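Local coordinates for orotidine 5'-phosphate decarboxylase (Pyrococcus horikoshii, PDB 2CZD), which probably catalyses the decarboxylation of orotidine 5'-monophosphate to UMP, the last step of de novo UMP synthesis, at residues Glu101-Val106 against Gly135-Gly140; Val105-His110 against Pro119-Phe124. All coordinates share one frame; numbering follows the deposited sequence.

How the contacts relate
Both contacts belong to one beta-alpha-beta unit of the eight-stranded parallel barrel. Contact 1 pairs strand 101-105 with strand 135-137. Contact 2 sets the loop after strand 101-105 against the start of helix 121-131, which links those two strands. They share Val105 and Val106, and their centres are about 10 Å apart. Both are buried, but contact 1 lies about 7 Å from the chain centre and contact 2 about 15 Å. Contact 1 is mostly backbone pairing with aliphatic packing. In contact 2 side chains of the helix start, a threonine hydroxyl and a phenylalanine, meet a backbone carbonyl and side chains of the loop. The two also touch, with Pro139 packing on Ser109.

Contact 1 of 2, residues Glu101-Val106 against Gly135-Gly140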
ATOM      1  N   GLU B 101       3.980   8.905 -14.241  1.00 10.93           N
ATOM      2  CA  GLU B 101       3.032   9.879 -13.705  1.00  9.46           C
ATOM      3  C   GLU B 101       2.296   9.360 -12.487  1.00  8.80           C
ATOM      4  O   GLU B 101       1.997   8.169 -12.360  1.00  9.83           O
ATOM      5  CB  GLU B 101       2.060  10.324 -14.802  1.00 14.95           C
ATOM      6  CG  GLU B 101       2.798  11.046 -15.936  1.00 19.63           C
ATOM      7  CD  GLU B 101       1.875  11.626 -16.975  1.00 26.49           C
ATOM      8  OE1 GLU B 101       1.271  12.676 -16.692  1.00 26.82           O
ATOM      9  OE2 GLU B 101       1.744  11.024 -18.070  1.00 29.64           O
ATOM     10  N   ILE B 102       2.001  10.286 -11.584  1.00  8.56           N
ATOM     11  CA  ILE B 102       1.367   9.938 -10.339  1.00  7.87           C
ATOM     12  C   ILE B 102       0.116  10.724 -10.043  1.00  7.48           C
ATOM     13  O   ILE B 102      -0.113  11.806 -10.589  1.00  8.27           O
ATOM     14  CB  ILE B 102       2.336  10.157  -9.143  1.00  8.83           C
ATOM     15  CG1 ILE B 102       2.792  11.622  -9.078  1.00 10.36           C
ATOM     16  CG2 ILE B 102       3.548   9.216  -9.275  1.00 10.38           C
ATOM     17  CD1 ILE B 102       3.431  12.030  -7.723  1.00 11.11           C
ATOM     18  N   ILE B 103      -0.699  10.158  -9.164  1.00  8.52           N
ATOM     19  CA  ILE B 103      -1.931  10.788  -8.688  1.00  7.54           C
ATOM     20  C   ILE B 103      -1.776  10.691  -7.172  1.00  7.58           C
ATOM     21  O   ILE B 103      -1.524   9.607  -6.652  1.00  9.11           O
ATOM     22  CB  ILE B 103      -3.180  10.008  -9.146  1.00  7.96           C
ATOM     23  CG1 ILE B 103      -3.364  10.204 -10.655  1.00 10.84           C
ATOM     24  CG2 ILE B 103      -4.436  10.482  -8.348  1.00  9.82           C
ATOM     25  CD1 ILE B 103      -4.317   9.204 -11.299  1.00  9.01           C
ATOM     26  N   MET B 104      -1.930  11.805  -6.458  1.00  8.04           N
ATOM     27  CA  MET B 104      -1.729  11.816  -5.007  1.00  8.91           C
ATOM     28  C   MET B 104      -2.988  11.792  -4.170  1.00  7.90           C
ATOM     29  O   MET B 104      -3.981  12.395  -4.517  1.00  9.83           O
ATOM     30  CB  MET B 104      -0.889  13.047  -4.614  1.00  8.40           C
ATOM     31  CG  MET B 104       0.526  12.997  -5.173  1.00  8.26           C
ATOM     32  SD  MET B 104       1.450  14.552  -4.929  1.00  9.98           S
ATOM     33  CE  MET B 104       1.551  14.638  -3.108  1.00 10.97           C
ATOM     34  N   VAL B 105      -2.922  11.097  -3.034  1.00  8.79           N
ATOM     35  CA  VAL B 105      -4.050  11.021  -2.118  1.00  8.90           C
ATOM     36  C   VAL B 105      -3.926  12.165  -1.125  1.00  8.05           C
ATOM     37  O   VAL B 105      -2.936  12.250  -0.370  1.00  8.58           O
ATOM     38  CB  VAL B 105      -4.047   9.707  -1.288  1.00  7.64           C
ATOM     39  CG1 VAL B 105      -5.172   9.751  -0.233  1.00  9.29           C
ATOM     40  CG2 VAL B 105      -4.188   8.495  -2.203  1.00 11.53           C
ATOM     41  N   VAL B 106      -4.930  13.036  -1.122  1.00  9.13           N
ATOM     42  CA  VAL B 106      -4.940  14.158  -0.196  1.00  8.30           C
ATOM     43  C   VAL B 106      -6.125  14.127   0.760  1.00 10.68           C
ATOM     44  O   VAL B 106      -6.155  14.859   1.745  1.00 10.78           O
ATOM     45  CB  VAL B 106      -4.930  15.513  -0.955  1.00  7.65           C
ATOM     46  CG1 VAL B 106      -3.742  15.560  -1.896  1.00  9.64           C
ATOM     47  CG2 VAL B 106      -6.252  15.732  -1.708  1.00 11.48           C
ATOM     48  N   GLY B 135      -2.530  14.376 -10.970  1.00  8.54           N
ATOM     49  CA  GLY B 135      -3.783  14.710 -10.318  1.00  9.72           C
ATOM     50  C   GLY B 135      -3.876  14.275  -8.875  1.00  9.64           C
ATOM     51  O   GLY B 135      -2.912  13.755  -8.309  1.00  9.18           O
ATOM     52  N   VAL B 136      -5.038  14.539  -8.282  1.00  8.61           N
ATOM     53  CA  VAL B 136      -5.344  14.140  -6.911  1.00  7.58           C
ATOM     54  C   VAL B 136      -6.767  13.619  -6.923  1.00  7.26           C
ATOM     55  O   VAL B 136      -7.524  13.869  -7.864  1.00  9.44           O
ATOM     56  CB  VAL B 136      -5.257  15.301  -5.874  1.00  7.95           C
ATOM     57  CG1 VAL B 136      -3.848  15.880  -5.863  1.00  8.77           C
ATOM     58  CG2 VAL B 136      -6.297  16.368  -6.172  1.00 11.74           C
ATOM     59  N   ILE B 137      -7.125  12.876  -5.879  1.00  9.20           N
ATOM     60  CA  ILE B 137      -8.475  12.346  -5.773  1.00  9.50           C
ATOM     61  C   ILE B 137      -9.322  13.195  -4.822  1.00 11.49           C
ATOM     62  O   ILE B 137      -8.844  13.646  -3.778  1.00 12.32           O
ATOM     63  CB  ILE B 137      -8.431  10.882  -5.285  1.00  9.76           C
ATOM     64  CG1 ILE B 137      -7.832  10.005  -6.396  1.00 17.17           C
ATOM     65  CG2 ILE B 137      -9.831  10.422  -4.884  1.00 12.53           C
ATOM     66  CD1 ILE B 137      -7.695   8.556  -6.017  1.00 22.77           C
ATOM     67  N   ALA B 138     -10.567  13.468  -5.209  1.00  9.79           N
ATOM     68  CA  ALA B 138     -11.472  14.241  -4.347  1.00  8.33           C
ATOM     69  C   ALA B 138     -12.687  13.359  -4.132  1.00 12.86           C
ATOM     70  O   ALA B 138     -13.482  13.145  -5.061  1.00 14.68           O
ATOM     71  CB  ALA B 138     -11.910  15.559  -5.031  1.00 11.14           C
ATOM     72  N   PRO B 139     -12.830  12.797  -2.919  1.00 13.38           N
ATOM     73  CA  PRO B 139     -13.979  11.940  -2.618  1.00 19.47           C
ATOM     74  C   PRO B 139     -15.158  12.737  -3.142  1.00 24.33           C
ATOM     75  O   PRO B 139     -15.486  13.782  -2.588  1.00 21.48           O
ATOM     76  CB  PRO B 139     -13.952  11.866  -1.096  1.00 22.50           C
ATOM     77  CG  PRO B 139     -12.455  11.889  -0.794  1.00 19.68           C
ATOM     78  CD  PRO B 139     -11.951  12.963  -1.746  1.00 17.46           C
ATOM     79  N   GLY B 140     -15.741  12.262  -4.244  1.00 31.19           N
ATOM     80  CA  GLY B 140     -16.843  12.948  -4.887  1.00 33.06           C
ATOM     81  C   GLY B 140     -18.180  12.687  -4.239  1.00 37.48           C
ATOM     82  O   GLY B 140     -19.206  13.219  -4.684  1.00 40.10           O
TER
HETATM   83  O   HOH W   1      -7.195  12.240  -2.551  1.00 14.53           O
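Gly135 O is approached by two groups of the neighbouring strand. Met104 N donates to it at 2.9 Å, with an N-H...O angle of 157°. Ile103 CA adds a CA-H...O contact to the same oxygen at 3.1 Å. One step on, Met104 O receives a weak bond from Ile137 N at 3.5 Å and a CA-H...O contact from Val136. These are the bonds of a parallel pair in a TIM barrel, with Ile103 beside Gly135 and Met104 beside Val136. Ile103 and Ile137 share one face of the sheet. Ile103 CG2 lies anti to its own backbone nitrogen, which carries this methyl across to Ile137 CG1 at 3.9 Å. Ile137 also lies close to the substrate-binding residues Asp57 and Pro162. On the other face Met104 and Val136 pack against Ala128 of helix 121-131. The Val106 side chain crosses that of Val136 at about a right angle, and their CG1 methyls meet at 4.0 Å. Past the direct pairing, a water accepts from Val106 N at 2.8 Å and donates to Ile137 O. Direct backbone bonding therefore gives way to a water bridge between Val106 and Ile137, while the contacts between side chains across the pair are all apolar.

Contact 2 of 2, residues Val105-His110 against Pro119-Phe124; sequences VVEMSH and PLTDRF
Val106 O takes a hydrogen bond from Thr121 OG1 at 2.7 Å. This ties a beta-alpha loop of the TIM barrel to the first turn of the helix that follows it. The hydroxyl comes in the carbonyl plane, on a lone pair, with a C=O...O angle of 145°. Thr121 OG1 stands beside its own backbone nitrogen (chi1 -66°), and this rotation leaves CG2 turned to the carboxylate of Glu107.

The extended Glu107 chain passes slantwise across Thr121. Its CB lies 3.5 Å from Thr121 OG1. CG passes the same oxygen slightly farther off. Glu107 CD is more distant, at 4.2 Å from Thr121 OG1. At the tip, Glu107 OE1 reaches Thr121 CG2 at 3.5 Å. OE1 also forms a salt bridge with Arg145, its main polar partner. A water donates to Thr121 OG1 at 2.9 Å and more weakly to Glu107 OE1, linking the hydroxyl and the carboxylate. A valine at Thr121 would probably leave Val106 O without its hydroxyl donor and the water without one of its two acceptors here.

The 105-110 loop goes on to Ser109, a substrate-binding residue, and the side chain of Val105 is about 4 Å from that of Lys59, the active-site proton donor. Phe124, one helical turn after Thr121, packs on the side chain of the same Val106. Its CB meets Val106 CB at 3.8 Å, and the two side chains point opposite ways as they pass. Phe116 of the second subunit meets the Phe124 ring edge-to-face, placing the contact beside the dimer interface. Leu120 CB lies over one face of the ring, nearer its border than its centre. At the ring edge, Phe124 CD2 lies 3.6 Å from Val106 O, the oxygen that also accepts from Thr121.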
ATOM      1  N   VAL B 105      -2.922  11.097  -3.034  1.00  8.79           N
ATOM      2  CA  VAL B 105      -4.050  11.021  -2.118  1.00  8.90           C
ATOM      3  C   VAL B 105      -3.926  12.165  -1.125  1.00  8.05           C
ATOM      4  O   VAL B 105      -2.936  12.250  -0.370  1.00  8.58           O
ATOM      5  CB  VAL B 105      -4.047   9.707  -1.288  1.00  7.64           C
ATOM      6  CG1 VAL B 105      -5.172   9.751  -0.233  1.00  9.29           C
ATOM      7  CG2 VAL B 105      -4.188   8.495  -2.203  1.00 11.53           C
ATOM      8  N   VAL B 106      -4.930  13.036  -1.122  1.00  9.13           N
ATOM      9  CA  VAL B 106      -4.940  14.158  -0.196  1.00  8.30           C
ATOM     10  C   VAL B 106      -6.125  14.127   0.760  1.00 10.68           C
ATOM     11  O   VAL B 106      -6.155  14.859   1.745  1.00 10.78           O
ATOM     12  CB  VAL B 106      -4.930  15.513  -0.955  1.00  7.65           C
ATOM     13  CG1 VAL B 106      -3.742  15.560  -1.896  1.00  9.64           C
ATOM     14  CG2 VAL B 106      -6.252  15.732  -1.708  1.00 11.48           C
ATOM     15  N   GLU B 107      -7.095  13.274   0.470  1.00 10.40           N
ATOM     16  CA  GLU B 107      -8.293  13.160   1.297  1.00 11.98           C
ATOM     17  C   GLU B 107      -8.918  11.800   0.990  1.00 12.13           C
ATOM     18  O   GLU B 107      -8.869  11.343  -0.156  1.00 12.69           O
ATOM     19  CB  GLU B 107      -9.272  14.281   0.924  1.00 10.80           C
ATOM     20  CG  GLU B 107     -10.513  14.328   1.806  1.00 13.49           C
ATOM     21  CD  GLU B 107     -11.393  15.532   1.504  1.00 17.02           C
ATOM     22  OE1 GLU B 107     -10.879  16.668   1.518  1.00 18.04           O
ATOM     23  OE2 GLU B 107     -12.598  15.341   1.272  1.00 22.37           O
ATOM     24  N   MET B 108      -9.491  11.149   2.004  1.00 12.02           N
ATOM     25  CA  MET B 108     -10.121   9.852   1.771  1.00 13.63           C
ATOM     26  C   MET B 108     -11.602   9.830   2.121  1.00 13.67           C
ATOM     27  O   MET B 108     -12.101  10.717   2.824  1.00 14.47           O
ATOM     28  CB  MET B 108      -9.336   8.748   2.475  1.00 13.79           C
ATOM     29  CG  MET B 108      -8.082   8.437   1.688  1.00  9.42           C
ATOM     30  SD  MET B 108      -7.068   7.146   2.430  1.00 13.29           S
ATOM     31  CE  MET B 108      -7.859   5.670   1.753  1.00 15.99           C
ATOM     32  N   SER B 109     -12.287   8.803   1.617  1.00 15.95           N
ATOM     33  CA  SER B 109     -13.740   8.660   1.727  1.00 19.45           C
ATOM     34  C   SER B 109     -14.358   7.916   2.902  1.00 18.34           C
ATOM     35  O   SER B 109     -15.525   8.136   3.237  1.00 19.75           O
ATOM     36  CB  SER B 109     -14.271   8.015   0.431  1.00 20.93           C
ATOM     37  OG  SER B 109     -13.541   8.456  -0.709  1.00 28.91           O
ATOM     38  N   HIS B 110     -13.590   7.037   3.532  1.00 14.21           N
ATOM     39  CA  HIS B 110     -14.111   6.220   4.625  1.00 12.83           C
ATOM     40  C   HIS B 110     -14.137   6.904   5.989  1.00 12.34           C
ATOM     41  O   HIS B 110     -13.456   7.915   6.207  1.00 13.48           O
ATOM     42  CB  HIS B 110     -13.268   4.953   4.727  1.00 13.49           C
ATOM     43  CG  HIS B 110     -11.838   5.223   5.080  1.00 13.11           C
ATOM     44  ND1 HIS B 110     -11.001   5.983   4.284  1.00 13.25           N
ATOM     45  CD2 HIS B 110     -11.102   4.844   6.152  1.00 11.15           C
ATOM     46  CE1 HIS B 110      -9.809   6.056   4.850  1.00 11.20           C
ATOM     47  NE2 HIS B 110      -9.840   5.373   5.984  1.00  9.16           N
ATOM     48  N   PRO B 119      -7.887  15.593   8.425  1.00 12.82           N
ATOM     49  CA  PRO B 119      -7.552  16.823   9.150  1.00 13.72           C
ATOM     50  C   PRO B 119      -6.297  17.460   8.523  1.00 11.40           C
ATOM     51  O   PRO B 119      -6.046  18.655   8.688  1.00 13.62           O
ATOM     52  CB  PRO B 119      -7.291  16.320  10.568  1.00 14.31           C
ATOM     53  CG  PRO B 119      -8.314  15.231  10.703  1.00 15.38           C
ATOM     54  CD  PRO B 119      -8.159  14.492   9.369  1.00 11.22           C
ATOM     55  N   LEU B 120      -5.514  16.661   7.804  1.00 10.71           N
ATOM     56  CA  LEU B 120      -4.299  17.152   7.161  1.00 11.71           C
ATOM     57  C   LEU B 120      -4.465  17.497   5.675  1.00  9.98           C
ATOM     58  O   LEU B 120      -3.502  17.892   5.029  1.00 10.96           O
ATOM     59  CB  LEU B 120      -3.172  16.115   7.299  1.00 12.53           C
ATOM     60  CG  LEU B 120      -2.445  16.072   8.654  1.00 12.76           C
ATOM     61  CD1 LEU B 120      -1.610  14.804   8.775  1.00 12.58           C
ATOM     62  CD2 LEU B 120      -1.552  17.302   8.779  1.00 13.12           C
ATOM     63  N   THR B 121      -5.670  17.349   5.131  1.00  8.48           N
ATOM     64  CA  THR B 121      -5.876  17.617   3.716  1.00 10.27           C
ATOM     65  C   THR B 121      -5.346  18.966   3.239  1.00 11.13           C
ATOM     66  O   THR B 121      -4.755  19.057   2.167  1.00 11.38           O
ATOM     67  CB  THR B 121      -7.375  17.483   3.347  1.00  9.94           C
ATOM     68  OG1 THR B 121      -7.776  16.117   3.501  1.00 10.01           O
ATOM     69  CG2 THR B 121      -7.634  17.935   1.916  1.00 10.60           C
ATOM     70  N   ASP B 122      -5.567  20.026   3.999  1.00 10.91           N
ATOM     71  CA  ASP B 122      -5.046  21.308   3.532  1.00 11.63           C
ATOM     72  C   ASP B 122      -3.532  21.231   3.324  1.00 13.32           C
ATOM     73  O   ASP B 122      -2.985  21.761   2.349  1.00 12.26           O
ATOM     74  CB  ASP B 122      -5.361  22.412   4.539  1.00 13.91           C
ATOM     75  CG  ASP B 122      -6.814  22.817   4.526  1.00 17.96           C
ATOM     76  OD1 ASP B 122      -7.574  22.356   3.642  1.00 15.19           O
ATOM     77  OD2 ASP B 122      -7.193  23.616   5.410  1.00 18.05           O
ATOM     78  N   ARG B 123      -2.847  20.551   4.238  1.00 12.36           N
ATOM     79  CA  ARG B 123      -1.399  20.443   4.123  1.00 12.64           C
ATOM     80  C   ARG B 123      -1.004  19.518   2.979  1.00 11.60           C
ATOM     81  O   ARG B 123      -0.008  19.753   2.305  1.00 11.67           O
ATOM     82  CB  ARG B 123      -0.800  19.959   5.440  1.00 15.47           C
ATOM     83  CG  ARG B 123      -1.041  20.954   6.569  1.00 19.74           C
ATOM     84  CD  ARG B 123      -0.311  20.552   7.819  1.00 25.53           C
ATOM     85  NE  ARG B 123       1.133  20.619   7.629  1.00 25.45           N
ATOM     86  CZ  ARG B 123       2.005  19.943   8.365  1.00 26.67           C
ATOM     87  NH1 ARG B 123       1.570  19.156   9.331  1.00 18.59           N
ATOM     88  NH2 ARG B 123       3.305  20.063   8.130  1.00 28.53           N
ATOM     89  N   PHE B 124      -1.780  18.454   2.773  1.00 11.11           N
ATOM     90  CA  PHE B 124      -1.471  17.541   1.682  1.00 10.18           C
ATOM     91  C   PHE B 124      -1.680  18.239   0.336  1.00 10.34           C
ATOM     92  O   PHE B 124      -0.966  17.963  -0.635  1.00  9.32           O
ATOM     93  CB  PHE B 124      -2.332  16.271   1.764  1.00  9.76           C
ATOM     94  CG  PHE B 124      -2.033  15.408   2.966  1.00  9.46           C
ATOM     95  CD1 PHE B 124      -0.771  15.422   3.553  1.00 10.81           C
ATOM     96  CD2 PHE B 124      -3.001  14.532   3.462  1.00 12.46           C
ATOM     97  CE1 PHE B 124      -0.466  14.569   4.620  1.00 11.05           C
ATOM     98  CE2 PHE B 124      -2.709  13.674   4.535  1.00 10.50           C
ATOM     99  CZ  PHE B 124      -1.442  13.695   5.107  1.00  9.85           C
TER
HETATM  100  O   HOH W   2     -10.452  16.929   4.381  1.00 18.07           O